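Mandalate racemase/muconate lactonizing enzyme (PDB 4E4U) is of unknown substrate but belongs to the enolase superfamily, whose members abstract a proton alpha to a carboxylate. Local coordinates at residues R72-A77 and T89-V94; R260-Y265 and V283-G288; L131-A136 and A149-E154. All blocks are in the same frame, centred on the assembly; numbering follows the deposited sequence. Where two conformers were deposited one is given.

Contact 1 of 3, residues R72-A77 and T89-V94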
loop_
_atom_site.group_PDB
_atom_site.type_symbol
_atom_site.label_atom_id
_atom_site.label_comp_id
_atom_site.label_asym_id
_atom_site.label_seq_id
_atom_site.Cartn_x
_atom_site.Cartn_y
_atom_site.Cartn_z
ATOM N N ARG A 72 14.933 -12.625 31.550
ATOM C CA ARG A 72 14.277 -13.833 32.028
ATOM C C ARG A 72 12.983 -13.479 32.749
ATOM O O ARG A 72 11.923 -14.057 32.471
ATOM C CB ARG A 72 15.214 -14.585 32.976
ATOM C CG ARG A 72 14.635 -15.854 33.587
ATOM C CD ARG A 72 15.211 -16.085 35.001
ATOM N NE ARG A 72 14.707 -15.062 35.918
ATOM C CZ ARG A 72 13.505 -15.100 36.486
ATOM N NH1 ARG A 72 12.691 -16.130 36.267
ATOM N NH2 ARG A 72 13.120 -14.115 37.285
ATOM N N LEU A 73 13.068 -12.546 33.690
ATOM C CA LEU A 73 11.889 -12.129 34.438
ATOM C C LEU A 73 10.766 -11.661 33.520
ATOM O O LEU A 73 9.615 -12.098 33.654
ATOM C CB LEU A 73 12.253 -11.029 35.432
ATOM C CG LEU A 73 11.094 -10.371 36.181
ATOM C CD1 LEU A 73 10.262 -11.404 36.949
ATOM C CD2 LEU A 73 11.630 -9.284 37.106
ATOM N N PHE A 74 11.088 -10.772 32.586
ATOM C CA PHE A 74 10.076 -10.284 31.666
ATOM C C PHE A 74 9.454 -11.435 30.867
ATOM O O PHE A 74 8.227 -11.543 30.778
ATOM C CB PHE A 74 10.622 -9.212 30.718
ATOM C CG PHE A 74 9.595 -8.732 29.735
ATOM C CD1 PHE A 74 8.732 -7.698 30.066
ATOM C CD2 PHE A 74 9.439 -9.368 28.509
ATOM C CE1 PHE A 74 7.754 -7.276 29.176
ATOM C CE2 PHE A 74 8.464 -8.960 27.621
ATOM C CZ PHE A 74 7.619 -7.919 27.950
ATOM N N ARG A 75 10.294 -12.291 30.283
ATOM C CA ARG A 75 9.774 -13.376 29.453
ATOM C C ARG A 75 8.897 -14.329 30.257
ATOM O O ARG A 75 7.868 -14.788 29.758
ATOM C CB ARG A 75 10.897 -14.158 28.758
ATOM C CG ARG A 75 11.690 -13.375 27.705
ATOM C CD ARG A 75 10.823 -12.744 26.622
ATOM N NE ARG A 75 9.943 -13.700 25.962
ATOM C CZ ARG A 75 9.138 -13.389 24.950
ATOM N NH1 ARG A 75 9.136 -12.155 24.461
ATOM N NH2 ARG A 75 8.344 -14.315 24.420
ATOM N N GLN A 76 9.296 -14.642 31.487
ATOM C CA GLN A 76 8.488 -15.549 32.299
ATOM C C GLN A 76 7.130 -14.932 32.622
ATOM O O GLN A 76 6.099 -15.594 32.528
ATOM C CB GLN A 76 9.205 -15.937 33.600
ATOM C CG GLN A 76 10.543 -16.647 33.417
ATOM C CD GLN A 76 10.451 -17.948 32.645
ATOM O OE1 GLN A 76 9.519 -18.737 32.825
ATOM N NE2 GLN A 76 11.448 -18.199 31.799
ATOM N N ALA A 77 7.130 -13.664 33.014
ATOM C CA ALA A 77 5.880 -12.989 33.349
ATOM C C ALA A 77 4.978 -12.839 32.127
ATOM O O ALA A 77 3.778 -13.101 32.186
ATOM C CB ALA A 77 6.166 -11.627 33.971
ATOM N N THR A 89 -2.407 -6.121 33.581
ATOM C CA THR A 89 -2.108 -6.138 35.009
ATOM C C THR A 89 -0.779 -6.830 35.273
ATOM O O THR A 89 0.024 -6.344 36.076
ATOM C CB THR A 89 -3.244 -6.779 35.831
ATOM O OG1 THR A 89 -4.429 -5.986 35.697
ATOM C CG2 THR A 89 -2.873 -6.871 37.302
ATOM N N MET A 90 -0.524 -7.939 34.579
ATOM C CA MET A 90 0.743 -8.652 34.757
ATOM C C MET A 90 1.909 -7.753 34.387
ATOM O O MET A 90 2.934 -7.749 35.062
ATOM C CB MET A 90 0.782 -9.919 33.904
ATOM C CG MET A 90 2.146 -10.609 33.886
ATOM S SD MET A 90 2.728 -11.135 35.518
ATOM C CE MET A 90 2.248 -12.861 35.478
ATOM N N MET A 91 1.758 -6.979 33.318
ATOM C CA MET A 91 2.834 -6.095 32.913
ATOM C C MET A 91 3.098 -5.006 33.950
ATOM O O MET A 91 4.253 -4.663 34.207
ATOM C CB MET A 91 2.569 -5.521 31.532
ATOM C CG MET A 91 2.676 -6.556 30.412
ATOM S SD MET A 91 4.321 -7.280 30.216
ATOM C CE MET A 91 4.212 -8.786 31.181
ATOM N N GLY A 92 2.045 -4.466 34.562
ATOM C CA GLY A 92 2.234 -3.536 35.666
ATOM C C GLY A 92 2.992 -4.174 36.819
ATOM O O GLY A 92 3.939 -3.598 37.359
ATOM N N VAL A 93 2.590 -5.383 37.195
ATOM C CA VAL A 93 3.247 -6.078 38.296
ATOM C C VAL A 93 4.716 -6.347 38.000
ATOM O O VAL A 93 5.591 -6.053 38.826
ATOM C CB VAL A 93 2.532 -7.394 38.648
ATOM C CG1 VAL A 93 3.306 -8.162 39.716
ATOM C CG2 VAL A 93 1.116 -7.109 39.115
ATOM N N VAL A 94 5.006 -6.895 36.826
ATOM C CA VAL A 94 6.399 -7.183 36.514
ATOM C C VAL A 94 7.229 -5.906 36.392
ATOM O O VAL A 94 8.421 -5.924 36.683
ATOM C CB VAL A 94 6.576 -8.110 35.285
ATOM C CG1 VAL A 94 6.464 -7.335 33.981
ATOM C CG2 VAL A 94 7.915 -8.834 35.379
#
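Helix segments 72-77 and 89-94 run nearly antiparallel, at 158°, with their short axes 10.2 Å apart and Ala77 facing Val94. Ala77 and Val94 sit in the middle of the contact. CG2 of Val94 is the methyl that does the touching. Val94 CG2 lies 3.6 Å from CB of Ala77 and also 3.6 Å from CG of Leu73. With chi1 at 81°, this methyl is the one that reaches between Ala77 and Leu73, and the Leu73 and Val94 side chains pass alongside each other, running opposite ways. The two helices belong to the N-terminal domain of the enolase superfamily, in which a three-stranded antiparallel sheet is accompanied by helices. One turn earlier, Met90 and Met91 meet Ala77 and Phe74. The Met90 chain is folded rather than extended, and its SD lies 3.8 Å from CB of Ala77. Met90 CG lies 3.4 Å from the carbonyl O of Ala77. Met91 makes a Met-aromatic contact with Phe74. Met91 SD is 3.6 Å from CE1 of Phe74 and approaches the ring obliquely, 55° off the normal, the two side chains being roughly perpendicular. Phe74 and Met91 both also touch Thr263 of helix 263-272. On the side of helix 70-79 turned from this packing, Arg75 and Gln76 hydrogen bond to Ala173 and Glu392 of a neighbouring subunit.

Contact 2 of 3, residues R260-Y265 and V283-G288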
loop_
_atom_site.group_PDB
_atom_site.type_symbol
_atom_site.label_atom_id
_atom_site.label_comp_id
_atom_site.label_asym_id
_atom_site.label_seq_id
_atom_site.Cartn_x
_atom_site.Cartn_y
_atom_site.Cartn_z
ATOM N N ARG A 260 -1.514 4.129 28.474
ATOM C CA ARG A 260 -2.348 2.939 28.629
ATOM C C ARG A 260 -1.891 1.783 27.751
ATOM O O ARG A 260 -2.608 0.792 27.613
ATOM C CB ARG A 260 -3.818 3.272 28.369
ATOM C CG ARG A 260 -4.407 4.140 29.457
ATOM C CD ARG A 260 -5.865 4.379 29.234
ATOM N NE ARG A 260 -6.116 5.490 28.329
ATOM C CZ ARG A 260 -7.322 5.830 27.892
ATOM N NH1 ARG A 260 -8.379 5.069 28.181
ATOM N NH2 ARG A 260 -7.464 6.911 27.139
ATOM N N LEU A 261 -0.696 1.904 27.174
ATOM C CA LEU A 261 -0.107 0.829 26.372
ATOM C C LEU A 261 0.975 0.117 27.171
ATOM O O LEU A 261 1.505 0.658 28.145
ATOM C CB LEU A 261 0.473 1.383 25.068
ATOM C CG LEU A 261 -0.505 2.206 24.223
ATOM C CD1 LEU A 261 0.149 2.565 22.892
ATOM C CD2 LEU A 261 -1.829 1.491 23.997
ATOM N N THR A 262 1.308 -1.094 26.760
ATOM C CA THR A 262 2.304 -1.866 27.476
ATOM C C THR A 262 3.078 -2.771 26.524
ATOM O O THR A 262 2.515 -3.297 25.562
ATOM C CB THR A 262 1.664 -2.696 28.615
ATOM O OG1 THR A 262 2.698 -3.367 29.343
ATOM C CG2 THR A 262 0.644 -3.707 28.071
ATOM N N THR A 263 4.363 -2.955 26.827
ATOM C CA THR A 263 5.337 -3.728 26.047
ATOM C C THR A 263 5.747 -3.100 24.721
ATOM O O THR A 263 5.006 -2.320 24.106
ATOM C CB THR A 263 4.920 -5.205 25.757
ATOM O OG1 THR A 263 4.061 -5.275 24.604
ATOM C CG2 THR A 263 4.276 -5.873 26.970
ATOM N N LYS A 264 6.934 -3.490 24.269
ATOM C CA LYS A 264 7.451 -3.057 22.982
ATOM C C LYS A 264 6.555 -3.494 21.824
ATOM O O LYS A 264 6.530 -2.841 20.790
ATOM C CB LYS A 264 8.864 -3.597 22.789
ATOM C CG LYS A 264 8.954 -5.119 22.829
ATOM C CD LYS A 264 10.403 -5.560 23.035
ATOM C CE LYS A 264 10.526 -7.049 23.320
ATOM N NZ LYS A 264 9.899 -7.416 24.630
ATOM N N TYR A 265 5.816 -4.585 21.991
ATOM C CA TYR A 265 4.964 -5.079 20.913
ATOM C C TYR A 265 3.820 -4.116 20.595
ATOM O O TYR A 265 3.477 -3.909 19.435
ATOM C CB TYR A 265 4.433 -6.470 21.252
ATOM C CG TYR A 265 5.542 -7.457 21.526
ATOM C CD1 TYR A 265 6.348 -7.927 20.492
ATOM C CD2 TYR A 265 5.794 -7.917 22.813
ATOM C CE1 TYR A 265 7.374 -8.831 20.738
ATOM C CE2 TYR A 265 6.814 -8.819 23.065
ATOM C CZ TYR A 265 7.593 -9.274 22.027
ATOM O OH TYR A 265 8.601 -10.167 22.287
ATOM N N VAL A 283 6.845 3.756 33.051
ATOM C CA VAL A 283 7.812 2.687 33.325
ATOM C C VAL A 283 7.269 1.637 34.281
ATOM O O VAL A 283 7.768 0.513 34.315
ATOM C CB VAL A 283 9.169 3.217 33.861
ATOM C CG1 VAL A 283 9.843 4.097 32.829
ATOM C CG2 VAL A 283 8.985 3.975 35.177
ATOM N N ALA A 284 6.254 2.012 35.059
ATOM C CA ALA A 284 5.609 1.097 36.003
ATOM C C ALA A 284 4.456 0.294 35.381
ATOM O O ALA A 284 3.805 -0.493 36.064
ATOM C CB ALA A 284 5.140 1.858 37.239
ATOM N N ARG A 285 4.218 0.490 34.085
ATOM C CA ARG A 285 3.209 -0.273 33.341
ATOM C C ARG A 285 3.775 -1.066 32.163
ATOM O O ARG A 285 3.263 -2.141 31.840
ATOM C CB ARG A 285 2.097 0.657 32.825
ATOM C CG ARG A 285 1.246 0.067 31.698
ATOM C CD ARG A 285 -0.012 0.869 31.485
ATOM N NE ARG A 285 -1.045 0.475 32.435
ATOM C CZ ARG A 285 -2.099 1.210 32.776
ATOM N NH1 ARG A 285 -2.266 2.436 32.285
ATOM N NH2 ARG A 285 -2.989 0.710 33.622
ATOM N N VAL A 286 4.806 -0.544 31.498
ATOM C CA VAL A 286 5.197 -1.121 30.207
ATOM C C VAL A 286 5.974 -2.430 30.269
ATOM O O VAL A 286 6.132 -3.092 29.244
ATOM C CB VAL A 286 5.981 -0.118 29.305
ATOM C CG1 VAL A 286 5.121 1.084 28.974
ATOM C CG2 VAL A 286 7.306 0.286 29.944
ATOM N N GLY A 287 6.457 -2.792 31.453
ATOM C CA GLY A 287 7.237 -4.006 31.614
ATOM C C GLY A 287 8.545 -3.816 32.361
ATOM O O GLY A 287 9.296 -4.783 32.550
ATOM N N GLY A 288 8.821 -2.585 32.793
ATOM C CA GLY A 288 10.026 -2.289 33.556
ATOM C C GLY A 288 11.007 -1.435 32.779
ATOM O O GLY A 288 10.692 -0.947 31.690
#
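The guanidinium of Arg285 comes alongside Arg260, with Arg285 NH1 3.7 Å from CA of Arg260, an oblique approach to the group. The two arginine side chains run next to each other in the same direction, their guanidinium planes 41° apart. At the far end of segment 260-265, CG of Lys264 covers one face of the Tyr265 ring, 4.1 Å above its centre. The contact belongs to the C-terminal barrel domain of the enolase superfamily. It joins the loop after strand 255-257, and the start of helix 263-272 that follows, to the loop between strand 278-279 and helix 289-301. Both arginines are held from outside the two segments. Arg260 forms a salt bridge with Glu234, which probably balances its charge. NH1 of Arg285 hydrogen bonds to the carbonyl O of Glu259. The aliphatic part of Arg285 packs on backbone, its CG lying 3.6 Å from the carbonyl O of Leu261. CG1 of Val286 meets Leu261 O at 3.7 Å. Two hydrogen bonds join the segments. Thr262 holds OG1 anti to its backbone N (chi1 -176°), which directs the hydroxyl to the carbonyl O of Arg285 at 2.8 Å, with OG1 27° out of that carbonyl's plane. Next along the chain, N of Thr263 donates to O of Val286 at 3.0 Å, in a bent bond. The Thr263 hydroxyl turns back instead: Thr263 OG1 donates to the carbonyl O of Thr262 at 2.7 Å, in the carbonyl plane and on a lone pair.

Contact 3 of 3, residues L131-A136 and A149-E154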
loop_
_atom_site.group_PDB
_atom_site.type_symbol
_atom_site.label_atom_id
_atom_site.label_comp_id
_atom_site.label_asym_id
_atom_site.label_seq_id
_atom_site.Cartn_x
_atom_site.Cartn_y
_atom_site.Cartn_z
ATOM N N LEU A 131 -1.964 21.549 35.327
ATOM C CA LEU A 131 -2.424 22.700 36.082
ATOM C C LEU A 131 -3.372 22.224 37.179
ATOM O O LEU A 131 -4.299 21.441 36.920
ATOM C CB LEU A 131 -3.136 23.686 35.156
ATOM C CG LEU A 131 -2.279 24.227 34.010
ATOM C CD1 LEU A 131 -3.090 25.152 33.102
ATOM C CD2 LEU A 131 -1.053 24.945 34.558
ATOM N N TYR A 132 -3.139 22.690 38.403
ATOM C CA TYR A 132 -4.009 22.361 39.534
ATOM C C TYR A 132 -4.618 23.622 40.145
ATOM O O TYR A 132 -4.308 23.980 41.287
ATOM C CB TYR A 132 -3.233 21.586 40.602
ATOM C CG TYR A 132 -2.804 20.201 40.169
ATOM C CD1 TYR A 132 -3.655 19.113 40.305
ATOM C CD2 TYR A 132 -1.543 19.980 39.629
ATOM C CE1 TYR A 132 -3.261 17.844 39.909
ATOM C CE2 TYR A 132 -1.141 18.726 39.234
ATOM C CZ TYR A 132 -1.998 17.657 39.372
ATOM O OH TYR A 132 -1.579 16.406 38.972
ATOM N N PRO A 133 -5.506 24.295 39.395
ATOM C CA PRO A 133 -6.071 25.561 39.866
ATOM C C PRO A 133 -7.102 25.309 40.956
ATOM O O PRO A 133 -7.833 24.324 40.881
ATOM C CB PRO A 133 -6.763 26.124 38.608
ATOM C CG PRO A 133 -6.395 25.192 37.468
ATOM C CD PRO A 133 -6.092 23.889 38.106
ATOM N N LYS A 134 -7.154 26.177 41.959
ATOM C CA LYS A 134 -8.152 26.039 43.014
ATOM C C LYS A 134 -9.202 27.136 42.929
ATOM O O LYS A 134 -8.878 28.298 42.664
ATOM C CB LYS A 134 -7.497 26.059 44.398
ATOM C CG LYS A 134 -6.701 24.809 44.739
ATOM C CD LYS A 134 -6.239 24.838 46.193
ATOM C CE LYS A 134 -5.356 23.635 46.515
ATOM N NZ LYS A 134 -4.874 23.649 47.928
ATOM N N ASN A 135 -10.460 26.769 43.162
ATOM C CA ASN A 135 -11.519 27.767 43.286
ATOM C C ASN A 135 -11.507 28.424 44.672
ATOM O O ASN A 135 -10.641 28.126 45.498
ATOM C CB ASN A 135 -12.895 27.177 42.930
ATOM C CG ASN A 135 -13.347 26.075 43.888
ATOM O OD1 ASN A 135 -12.876 25.975 45.027
ATOM N ND2 ASN A 135 -14.285 25.251 43.428
ATOM N N ALA A 136 -12.462 29.309 44.929
ATOM C CA ALA A 136 -12.485 30.048 46.186
ATOM C C ALA A 136 -12.672 29.149 47.409
ATOM O O ALA A 136 -12.265 29.515 48.512
ATOM C CB ALA A 136 -13.554 31.125 46.150
ATOM N N ALA A 149 -5.420 29.755 33.439
ATOM C CA ALA A 149 -4.432 30.687 32.912
ATOM C C ALA A 149 -3.573 31.275 34.031
ATOM O O ALA A 149 -2.349 31.378 33.897
ATOM C CB ALA A 149 -5.111 31.791 32.115
ATOM N N GLU A 150 -4.217 31.666 35.130
ATOM C CA GLU A 150 -3.510 32.217 36.283
ATOM C C GLU A 150 -2.528 31.193 36.838
ATOM O O GLU A 150 -1.383 31.520 37.161
ATOM C CB GLU A 150 -4.513 32.628 37.362
ATOM C CG GLU A 150 -3.887 33.075 38.674
ATOM C CD GLU A 150 -4.921 33.445 39.719
ATOM O OE1 GLU A 150 -5.790 32.604 40.031
ATOM O OE2 GLU A 150 -4.859 34.582 40.228
ATOM N N CYS A 151 -2.981 29.949 36.937
ATOM C CA CYS A 151 -2.141 28.865 37.419
ATOM C C CYS A 151 -0.955 28.632 36.479
ATOM O O CYS A 151 0.173 28.424 36.925
ATOM C CB CYS A 151 -2.984 27.598 37.562
ATOM S SG CYS A 151 -2.088 26.137 38.112
ATOM N N ALA A 152 -1.215 28.661 35.175
ATOM C CA ALA A 152 -0.141 28.511 34.199
ATOM C C ALA A 152 0.921 29.596 34.380
ATOM O O ALA A 152 2.120 29.317 34.344
ATOM C CB ALA A 152 -0.694 28.543 32.789
ATOM N N ALA A 153 0.476 30.835 34.563
ATOM C CA ALA A 153 1.397 31.948 34.754
ATOM C C ALA A 153 2.259 31.747 36.002
ATOM O O ALA A 153 3.451 32.054 35.988
ATOM C CB ALA A 153 0.633 33.262 34.827
ATOM N N GLU A 154 1.665 31.233 37.076
ATOM C CA GLU A 154 2.435 30.959 38.289
ATOM C C GLU A 154 3.446 29.838 38.069
ATOM O O GLU A 154 4.569 29.905 38.560
ATOM C CB GLU A 154 1.520 30.646 39.473
ATOM C CG GLU A 154 0.689 31.821 39.949
ATOM C CD GLU A 154 1.535 33.031 40.300
ATOM O OE1 GLU A 154 2.602 32.860 40.929
ATOM O OE2 GLU A 154 1.137 34.157 39.938
#
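Cys151 points from its helix toward segment 131-136, and Leu131 points back at the helix beside it. The sulfur is anti to the backbone N of Cys151 (chi1 178°), and this carries SG out to the loop backbone. Cys151 SG lies 3.6 Å from N of Tyr132 and 3.9 Å from CD2 of Leu131. No hydrogen bond joins the two segments. Leu131 reaches over the helix backbone with one branch: Leu131 CD2 is 3.7 Å from CA of Ala152 and 4.0 Å from CB of Ala152. Pro133 meets Cys151 from further along the loop, its ring carbon CG lying 4.2 Å from CB of Cys151. The proline thus touches CB, while Leu131 and the Tyr132 N touch SG. CB of Tyr132 leaves its backbone away from the helix, and the Tyr132 ring meets that of Tyr140. Cys151 SG forms a disulfide with S4 of a dimercaptobutanediol molecule, probably from the crystallisation liquor. Tyr132 and Glu154 also line the pocket of this ligand, together with Asn155 and Leu158. The loop follows strand 125-130 of the barrel and leads into helix 145-158. Leu131 also packs on Val163 and Phe165 of strand 162-165, and Ala152 rests on Val194 and Val198 of helix 181-198.

How the contacts relate
Along the chain the order is contact 1, contact 3, contact 2. Contacts 1 and 2 are neighbours, their centres 10 Å apart. Contact 1 lies in the N-terminal domain and contact 2 in the barrel domain, and they meet where Met91 packs against Thr262 and Thr263. The two domains are thus joined by side chains of these contacts. Both contacts also touch a neighbouring subunit, another copy of the protein, so this side of the chain takes part in the assembly. Contact 3 lies on the opposite side of the chain's centre, with its centre 39 Å from that of contact 1 and 32 Å from that of contact 2. No other protein chain touches its segments.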